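Local structure of insecticidal Delta-Endotoxin Cry8Ea1 (Bacillus Thuringiensis, 3EB7) at residues Leu266-Arg272 with Asn417-Ile422; Ser284-Gly288 with Thr380-Gly384; Ile302-Ile306 with Thr317-Thr323. The protein is an insecticidal crystal toxin that, like other three-domain Cry toxins, probably binds receptors in the insect gut and forms pores in the membrane of its cells. One frame throughout, in Å; residues are numbered along the deposited sequence.

Contact 1: Leu266-Arg272 with Asn417-Ile422; sequences LESTFIR and NYVTFI
Phe270 of segment 266-272 sits over Thr420 of strand 417-422 with their CA atoms 5.3 Å apart, and the axes of helix and strand run at 136° to each other, 8.3 Å apart at closest approach. Within the strand, Asn417 and Tyr418 together make a classic beta bulge opposite Ser431. The hydroxyl of Thr420 gives a short hydrogen bond, OG1 to Phe270 O 2.6 Å, meeting the carbonyl well off its axis at 114° and slightly out of its plane. OG1 stands between the backbone N and carbonyl carbon of Thr420, raised toward Phe270 O. Beyond it, Ile422 fits against two residues at once: its CG2 lies 3.8 Å from Phe270 CE2, while its CD1 reaches Leu266 CD2. On the far side of Thr420, Arg272 bends at chi2 and chi3 to lay its guanidinium flat over one face of the Tyr418 ring, the planes 4° apart and CZ 3.7 Å from the ring centroid. Its CD covers the same face in a CH-pi contact. Asp278 and Glu241 form salt bridges with NH2 of this arginine. Stacking thus leaves the guanidinium edge available to the carboxylates, which probably offset its charge where Arg272 lies against strand 414-422.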
loop_
_atom_site.group_PDB
_atom_site.type_symbol
_atom_site.label_atom_id
_atom_site.label_comp_id
_atom_site.label_asym_id
_atom_site.label_seq_id
_atom_site.Cartn_x
_atom_site.Cartn_y
_atom_site.Cartn_z
ATOM N N LEU A 266 -3.762 -17.705 14.811
ATOM C CA LEU A 266 -2.709 -16.945 14.108
ATOM C C LEU A 266 -3.177 -15.557 13.649
ATOM O O LEU A 266 -2.446 -14.581 13.812
ATOM C CB LEU A 266 -2.138 -17.718 12.909
ATOM C CG LEU A 266 -1.420 -19.030 13.252
ATOM C CD1 LEU A 266 -0.625 -19.480 12.052
ATOM C CD2 LEU A 266 -0.456 -18.856 14.511
ATOM N N GLU A 267 -4.367 -15.486 13.070
ATOM C CA GLU A 267 -4.894 -14.215 12.584
ATOM C C GLU A 267 -5.057 -13.214 13.741
ATOM O O GLU A 267 -4.718 -12.047 13.616
ATOM C CB GLU A 267 -6.221 -14.408 11.825
ATOM C CG GLU A 267 -6.781 -13.137 11.183
ATOM C CD GLU A 267 -5.955 -12.593 9.965
ATOM O OE1 GLU A 267 -5.037 -13.275 9.455
ATOM O OE2 GLU A 267 -6.246 -11.466 9.495
ATOM N N SER A 268 -5.519 -13.684 14.884
ATOM C CA SER A 268 -5.688 -12.791 16.025
ATOM C C SER A 268 -4.378 -12.528 16.833
ATOM O O SER A 268 -4.316 -11.611 17.646
ATOM C CB SER A 268 -6.866 -13.276 16.886
ATOM O OG SER A 268 -6.378 -14.118 17.894
ATOM N N THR A 269 -3.314 -13.279 16.552
ATOM C CA THR A 269 -2.037 -13.097 17.250
ATOM C C THR A 269 -0.924 -12.480 16.379
ATOM O O THR A 269 -0.184 -11.603 16.869
ATOM C CB THR A 269 -1.521 -14.426 17.855
ATOM O OG1 THR A 269 -2.581 -15.117 18.536
ATOM C CG2 THR A 269 -0.392 -14.188 18.795
ATOM N N PHE A 270 -0.782 -12.934 15.123
ATOM C CA PHE A 270 0.240 -12.394 14.227
ATOM C C PHE A 270 -0.044 -10.969 13.714
ATOM O O PHE A 270 0.891 -10.210 13.415
ATOM C CB PHE A 270 0.430 -13.289 13.022
ATOM C CG PHE A 270 1.380 -14.434 13.237
ATOM C CD1 PHE A 270 1.281 -15.571 12.444
ATOM C CD2 PHE A 270 2.374 -14.383 14.207
ATOM C CE1 PHE A 270 2.171 -16.626 12.586
ATOM C CE2 PHE A 270 3.290 -15.441 14.355
ATOM C CZ PHE A 270 3.189 -16.557 13.560
ATOM N N ILE A 271 -1.331 -10.642 13.596
ATOM C CA ILE A 271 -1.824 -9.399 13.062
ATOM C C ILE A 271 -2.190 -8.489 14.249
ATOM O O ILE A 271 -2.860 -8.907 15.190
ATOM C CB ILE A 271 -3.059 -9.639 12.115
ATOM C CG1 ILE A 271 -2.703 -10.646 11.014
ATOM C CG2 ILE A 271 -3.575 -8.328 11.442
ATOM C CD1 ILE A 271 -1.438 -10.307 10.232
ATOM N N ARG A 272 -1.711 -7.253 14.177
ATOM C CA ARG A 272 -1.899 -6.277 15.214
ATOM C C ARG A 272 -3.348 -5.858 15.212
ATOM O O ARG A 272 -3.917 -5.632 14.143
ATOM C CB ARG A 272 -1.060 -5.021 14.906
ATOM C CG ARG A 272 0.403 -5.147 15.244
ATOM C CD ARG A 272 0.842 -3.857 15.973
ATOM N NE ARG A 272 1.448 -2.996 15.007
ATOM C CZ ARG A 272 1.810 -1.735 15.210
ATOM N NH1 ARG A 272 1.622 -1.121 16.372
ATOM N NH2 ARG A 272 2.390 -1.095 14.206
ATOM N N ASN A 417 8.102 -2.155 10.519
ATOM C CA ASN A 417 7.202 -1.429 11.370
ATOM C C ASN A 417 6.994 -2.106 12.727
ATOM O O ASN A 417 6.908 -1.434 13.753
ATOM C CB ASN A 417 5.850 -1.244 10.646
ATOM C CG ASN A 417 4.810 -0.460 11.474
ATOM O OD1 ASN A 417 5.142 0.353 12.333
ATOM N ND2 ASN A 417 3.567 -0.726 11.220
ATOM N N TYR A 418 6.902 -3.428 12.746
ATOM C CA TYR A 418 6.542 -4.126 13.950
ATOM C C TYR A 418 6.936 -5.605 13.850
ATOM O O TYR A 418 7.223 -6.117 12.756
ATOM C CB TYR A 418 5.024 -3.968 14.180
ATOM C CG TYR A 418 4.626 -3.900 15.643
ATOM C CD1 TYR A 418 4.788 -2.716 16.379
ATOM C CD2 TYR A 418 4.089 -5.021 16.287
ATOM C CE1 TYR A 418 4.426 -2.676 17.748
ATOM C CE2 TYR A 418 3.717 -4.985 17.642
ATOM C CZ TYR A 418 3.895 -3.824 18.352
ATOM O OH TYR A 418 3.545 -3.803 19.674
ATOM N N VAL A 419 6.950 -6.274 15.007
ATOM C CA VAL A 419 7.171 -7.708 15.150
ATOM C C VAL A 419 6.151 -8.315 16.129
ATOM O O VAL A 419 6.048 -7.889 17.295
ATOM C CB VAL A 419 8.596 -8.012 15.694
ATOM C CG1 VAL A 419 8.936 -9.484 15.518
ATOM C CG2 VAL A 419 9.686 -7.152 14.990
ATOM N N THR A 420 5.402 -9.319 15.650
ATOM C CA THR A 420 4.540 -10.158 16.488
ATOM C C THR A 420 5.137 -11.563 16.572
ATOM O O THR A 420 6.105 -11.872 15.878
ATOM C CB THR A 420 3.118 -10.221 15.950
ATOM O OG1 THR A 420 3.147 -10.767 14.616
ATOM C CG2 THR A 420 2.534 -8.802 15.922
ATOM N N PHE A 421 4.576 -12.422 17.410
ATOM C CA PHE A 421 5.280 -13.642 17.758
ATOM C C PHE A 421 4.300 -14.665 18.312
ATOM O O PHE A 421 3.295 -14.283 18.918
ATOM C CB PHE A 421 6.383 -13.263 18.776
ATOM C CG PHE A 421 7.337 -14.373 19.148
ATOM C CD1 PHE A 421 8.431 -14.676 18.354
ATOM C CD2 PHE A 421 7.194 -15.043 20.355
ATOM C CE1 PHE A 421 9.326 -15.715 18.713
ATOM C CE2 PHE A 421 8.087 -16.063 20.727
ATOM C CZ PHE A 421 9.152 -16.398 19.910
ATOM N N ILE A 422 4.561 -15.952 18.055
ATOM C CA ILE A 422 3.957 -17.050 18.808
ATOM C C ILE A 422 5.085 -17.921 19.353
ATOM O O ILE A 422 6.194 -17.895 18.821
ATOM C CB ILE A 422 2.994 -17.945 17.937
ATOM C CG1 ILE A 422 3.766 -18.629 16.799
ATOM C CG2 ILE A 422 1.847 -17.133 17.393
ATOM C CD1 ILE A 422 2.945 -19.559 15.905
#

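Contact 2: Ser284-Gly288 with Thr380-Gly384; sequences SIYTG and TYNPG
Tyr381 reaches across from strand 376-381 to Ile285 and Thr287, two residues of strand 278-292 whose side chains point the same way. The dense part is its ring. Ile285 CG2 presses on one face, 3.3 Å from Tyr381 CE1, and Ile285 CD1 lies farther back over the same ring, 3.8 Å from Tyr381 CD1. The isoleucine covers the ring with both branches because CG2 is anti to its backbone N while CG1 is beside it, chi1 -55°. At the end of the ring Thr287 OG1 approaches the phenol oxygen from the CE1 side, near the ring plane: Thr287 OG1 and Tyr381 OH are hydrogen-bonded at 2.7 Å, either hydroxyl being a possible donor. A polar bond therefore holds one end of the tyrosine, while Ile285 covers one face of the ring and Pro383 CD the rim of the other, which together restrict its rotation.

The backbones stay well apart, with Ile285 and Tyr381 CA atoms 8.2 Å from each other, so this is packing between sheets. Strand 278-292 belongs to one four-stranded antiparallel sheet and strand 376-381 is an outermost strand of another; both have the strand order 3-2-1-4 of a Greek key, as in the beta-prism middle domain of Cry toxins. Gln332, on the first of these sheets, adds a side-chain hydrogen bond to Thr380 O.

Toward the loop the fit is thinner. Pro383, partly exposed, offers the rim of its pyrrolidine to the threonine methyl, Pro383 CG to Thr287 CG2 3.6 Å, and buries far less surface than Tyr381. Lys299 also touches both Thr287 and Pro383 here, while the neighbouring Asn382 turns to solvent and its side chain touches Lys363 of the adjacent strand.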
loop_
_atom_site.group_PDB
_atom_site.type_symbol
_atom_site.label_atom_id
_atom_site.label_comp_id
_atom_site.label_asym_id
_atom_site.label_seq_id
_atom_site.Cartn_x
_atom_site.Cartn_y
_atom_site.Cartn_z
ATOM N N SER A 284 13.768 -5.230 22.101
ATOM C CA SER A 284 14.641 -6.102 22.901
ATOM C C SER A 284 14.320 -7.530 22.573
ATOM O O SER A 284 13.167 -7.883 22.616
ATOM C CB SER A 284 14.441 -5.935 24.423
ATOM O OG SER A 284 14.770 -4.640 24.825
ATOM N N ILE A 285 15.335 -8.342 22.256
ATOM C CA ILE A 285 15.098 -9.753 21.892
ATOM C C ILE A 285 15.649 -10.634 23.020
ATOM O O ILE A 285 16.773 -10.449 23.465
ATOM C CB ILE A 285 15.769 -10.106 20.540
ATOM C CG1 ILE A 285 15.311 -9.149 19.435
ATOM C CG2 ILE A 285 15.602 -11.603 20.163
ATOM C CD1 ILE A 285 16.149 -9.236 18.124
ATOM N N TYR A 286 14.850 -11.571 23.495
ATOM C CA TYR A 286 15.236 -12.474 24.560
ATOM C C TYR A 286 15.543 -13.846 23.933
ATOM O O TYR A 286 14.775 -14.366 23.109
ATOM C CB TYR A 286 14.111 -12.547 25.623
ATOM C CG TYR A 286 13.870 -11.192 26.279
ATOM C CD1 TYR A 286 13.055 -10.224 25.685
ATOM C CD2 TYR A 286 14.490 -10.870 27.472
ATOM C CE1 TYR A 286 12.886 -8.928 26.268
ATOM C CE2 TYR A 286 14.323 -9.613 28.068
ATOM C CZ TYR A 286 13.530 -8.645 27.463
ATOM O OH TYR A 286 13.398 -7.431 28.101
ATOM N N THR A 287 16.687 -14.401 24.326
ATOM C CA THR A 287 17.223 -15.625 23.745
ATOM C C THR A 287 17.199 -16.810 24.729
ATOM O O THR A 287 17.478 -16.666 25.910
ATOM C CB THR A 287 18.656 -15.363 23.252
ATOM O OG1 THR A 287 18.617 -14.271 22.316
ATOM C CG2 THR A 287 19.254 -16.595 22.603
ATOM N N GLY A 288 16.822 -17.975 24.208
ATOM C CA GLY A 288 16.923 -19.233 24.911
ATOM C C GLY A 288 17.868 -20.165 24.174
ATOM O O GLY A 288 18.192 -19.971 23.019
ATOM N N THR A 380 22.656 -6.553 14.086
ATOM C CA THR A 380 22.660 -7.993 13.993
ATOM C C THR A 380 22.340 -8.633 15.315
ATOM O O THR A 380 22.998 -8.379 16.335
ATOM C CB THR A 380 24.014 -8.542 13.506
ATOM O OG1 THR A 380 24.434 -7.809 12.345
ATOM C CG2 THR A 380 23.888 -10.008 13.203
ATOM N N TYR A 381 21.298 -9.462 15.242
ATOM C CA TYR A 381 20.993 -10.465 16.222
ATOM C C TYR A 381 21.626 -11.819 15.789
ATOM O O TYR A 381 21.181 -12.451 14.832
ATOM C CB TYR A 381 19.457 -10.584 16.346
ATOM C CG TYR A 381 18.994 -11.697 17.243
ATOM C CD1 TYR A 381 19.131 -11.593 18.649
ATOM C CD2 TYR A 381 18.443 -12.865 16.709
ATOM C CE1 TYR A 381 18.703 -12.636 19.502
ATOM C CE2 TYR A 381 18.057 -13.929 17.546
ATOM C CZ TYR A 381 18.161 -13.786 18.934
ATOM O OH TYR A 381 17.745 -14.804 19.766
ATOM N N ASN A 382 22.681 -12.245 16.493
ATOM C CA ASN A 382 23.209 -13.605 16.329
ATOM C C ASN A 382 23.830 -14.202 17.596
ATOM O O ASN A 382 25.047 -14.181 17.768
ATOM C CB ASN A 382 24.164 -13.673 15.137
ATOM C CG ASN A 382 24.572 -15.127 14.779
ATOM O OD1 ASN A 382 24.051 -16.128 15.321
ATOM N ND2 ASN A 382 25.527 -15.236 13.858
ATOM N N PRO A 383 23.002 -14.771 18.490
ATOM C CA PRO A 383 23.628 -15.292 19.731
ATOM C C PRO A 383 24.558 -16.501 19.501
ATOM O O PRO A 383 25.448 -16.722 20.315
ATOM C CB PRO A 383 22.444 -15.657 20.620
ATOM C CG PRO A 383 21.245 -15.697 19.682
ATOM C CD PRO A 383 21.537 -14.938 18.466
ATOM N N GLY A 384 24.365 -17.251 18.409
ATOM C CA GLY A 384 25.298 -18.309 18.006
ATOM C C GLY A 384 24.713 -19.700 18.079
ATOM O O GLY A 384 24.370 -20.160 19.143
#

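Contact 3: Ile302-Ile306 with Thr317-Thr323; sequences IGHQI and TQTYGTT
Strands 302-306 and 317-321 form an antiparallel beta hairpin at the border of a four-stranded sheet in the toxin's middle domain, with strand 316-321 outermost. His304 and Tyr320 are a hydrogen-bonded pair joined in both directions, His304 N to Tyr320 O and Tyr320 N to His304 O each 2.8 Å. Ile306 and Gln318 repeat the pattern, and Thr322 N continues it to Ile302 O. Between the His304-Tyr320 pair and the Thr322-Ile302 bond, Gly303 faces Gly321 with CA atoms 3.9 Å apart, which the missing side chains permit; Ile302 and Gly303 form a classic beta bulge against Tyr286. On the face bearing His304 and Tyr320 the two rings lie side by side, planes 18° apart but slid to barely overlap. Tyr320 CB instead covers the imidazole face, 3.9 Å from its centroid, and Ile306 CG2 meets the tyrosine ring edge at Tyr320 CE2, 4.1 Å away. The other face carries Gln305, whose CG touches Thr317 CG2 at 3.7 Å. Both imidazole nitrogens have partners, NE2 with Val419 O and ND1 with Trp301 NE1, implying that the buried ring is held in one orientation by polar bonds at its edge and hydrocarbon over its face.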
loop_
_atom_site.group_PDB
_atom_site.type_symbol
_atom_site.label_atom_id
_atom_site.label_comp_id
_atom_site.label_asym_id
_atom_site.label_seq_id
_atom_site.Cartn_x
_atom_site.Cartn_y
_atom_site.Cartn_z
ATOM N N ILE A 302 13.148 -16.307 21.708
ATOM C CA ILE A 302 12.017 -16.865 22.479
ATOM C C ILE A 302 11.003 -15.819 22.999
ATOM O O ILE A 302 9.979 -16.184 23.576
ATOM C CB ILE A 302 12.460 -17.758 23.690
ATOM C CG1 ILE A 302 13.243 -16.931 24.725
ATOM C CG2 ILE A 302 13.219 -18.969 23.231
ATOM C CD1 ILE A 302 13.536 -17.675 26.068
ATOM N N GLY A 303 11.286 -14.538 22.802
ATOM C CA GLY A 303 10.382 -13.463 23.210
ATOM C C GLY A 303 11.020 -12.135 22.878
ATOM O O GLY A 303 12.220 -12.080 22.580
ATOM N N HIS A 304 10.231 -11.066 22.882
ATOM C CA HIS A 304 10.742 -9.715 22.638
ATOM C C HIS A 304 9.854 -8.667 23.265
ATOM O O HIS A 304 8.699 -8.908 23.612
ATOM C CB HIS A 304 10.941 -9.422 21.136
ATOM C CG HIS A 304 9.678 -9.385 20.331
ATOM N ND1 HIS A 304 9.115 -10.515 19.773
ATOM C CD2 HIS A 304 8.893 -8.347 19.951
ATOM C CE1 HIS A 304 8.019 -10.179 19.115
ATOM N NE2 HIS A 304 7.876 -8.866 19.179
ATOM N N GLN A 305 10.427 -7.490 23.394
ATOM C CA GLN A 305 9.748 -6.322 23.898
ATOM C C GLN A 305 9.897 -5.283 22.800
ATOM O O GLN A 305 10.982 -5.049 22.291
ATOM C CB GLN A 305 10.422 -5.890 25.209
ATOM C CG GLN A 305 9.526 -5.112 26.111
ATOM C CD GLN A 305 10.261 -4.240 27.109
ATOM O OE1 GLN A 305 10.096 -4.412 28.297
ATOM N NE2 GLN A 305 11.049 -3.295 26.631
ATOM N N ILE A 306 8.812 -4.691 22.377
ATOM C CA ILE A 306 8.869 -3.794 21.239
ATOM C C ILE A 306 8.202 -2.476 21.578
ATOM O O ILE A 306 7.136 -2.455 22.191
ATOM C CB ILE A 306 8.237 -4.446 19.942
ATOM C CG1 ILE A 306 8.323 -3.476 18.742
ATOM C CG2 ILE A 306 6.779 -4.935 20.190
ATOM C CD1 ILE A 306 8.090 -4.156 17.405
ATOM N N THR A 317 4.690 0.221 24.557
ATOM C CA THR A 317 5.545 -0.916 24.631
ATOM C C THR A 317 4.727 -2.157 24.885
ATOM O O THR A 317 3.946 -2.203 25.838
ATOM C CB THR A 317 6.634 -0.752 25.717
ATOM O OG1 THR A 317 7.476 0.351 25.390
ATOM C CG2 THR A 317 7.507 -1.970 25.803
ATOM N N GLN A 318 4.888 -3.163 24.024
ATOM C CA GLN A 318 4.268 -4.457 24.267
ATOM C C GLN A 318 5.332 -5.549 24.335
ATOM O O GLN A 318 6.460 -5.392 23.869
ATOM C CB GLN A 318 3.187 -4.799 23.219
ATOM C CG GLN A 318 2.344 -3.601 22.698
ATOM C CD GLN A 318 1.153 -3.126 23.598
ATOM O OE1 GLN A 318 0.809 -3.733 24.644
ATOM N NE2 GLN A 318 0.512 -2.020 23.167
ATOM N N THR A 319 4.937 -6.666 24.915
ATOM C CA THR A 319 5.785 -7.796 25.191
ATOM C C THR A 319 5.197 -8.975 24.450
ATOM O O THR A 319 3.969 -9.077 24.335
ATOM C CB THR A 319 5.769 -8.013 26.719
ATOM O OG1 THR A 319 6.953 -7.443 27.264
ATOM C CG2 THR A 319 5.712 -9.435 27.111
ATOM N N TYR A 320 6.073 -9.852 23.944
ATOM C CA TYR A 320 5.680 -11.110 23.296
ATOM C C TYR A 320 6.586 -12.229 23.704
ATOM O O TYR A 320 7.791 -12.022 23.820
ATOM C CB TYR A 320 5.800 -10.998 21.769
ATOM C CG TYR A 320 4.774 -10.108 21.136
ATOM C CD1 TYR A 320 3.581 -10.644 20.671
ATOM C CD2 TYR A 320 4.994 -8.736 20.990
ATOM C CE1 TYR A 320 2.647 -9.862 20.058
ATOM C CE2 TYR A 320 4.034 -7.934 20.388
ATOM C CZ TYR A 320 2.865 -8.517 19.952
ATOM O OH TYR A 320 1.893 -7.775 19.354
ATOM N N GLY A 321 6.006 -13.405 23.900
ATOM C CA GLY A 321 6.764 -14.611 24.167
ATOM C C GLY A 321 7.292 -14.678 25.583
ATOM O O GLY A 321 6.648 -14.185 26.521
ATOM N N THR A 322 8.447 -15.311 25.743
ATOM C CA THR A 322 9.094 -15.406 27.031
ATOM C C THR A 322 10.122 -14.299 27.163
ATOM O O THR A 322 11.009 -14.141 26.315
ATOM C CB THR A 322 9.723 -16.786 27.193
ATOM O OG1 THR A 322 8.677 -17.753 27.110
ATOM C CG2 THR A 322 10.469 -16.949 28.552
ATOM N N THR A 323 9.972 -13.495 28.209
ATOM C CA THR A 323 10.897 -12.389 28.439
ATOM C C THR A 323 11.435 -12.368 29.865
ATOM O O THR A 323 11.950 -11.371 30.294
ATOM C CB THR A 323 10.262 -11.002 28.106
ATOM O OG1 THR A 323 9.191 -10.735 29.029
ATOM C CG2 THR A 323 9.721 -10.947 26.653
#

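Overall arrangement
All three contacts fall within the toxin's middle domain, on the same side of the chain's centre. Contact 3 is the hub: its centre is about 12 Å from those of contact 1 and contact 2, which are about 19 Å from each other and do not touch. Strand 302-306 borders strand 284-288 in one sheet, with probable backbone hydrogen bonds Ser284 N to Gln305 O and Tyr286 N to Gly303 O, both 2.8 Å. The imidazole of contact 3 joins the backbone of contact 1, and Tyr418 packs on Gln318. Strand 417-422 and Tyr381 both lie against the face that carries His304 and Ile285. Along the chain, contact 3 nests inside contact 2, and contact 2 inside contact 1.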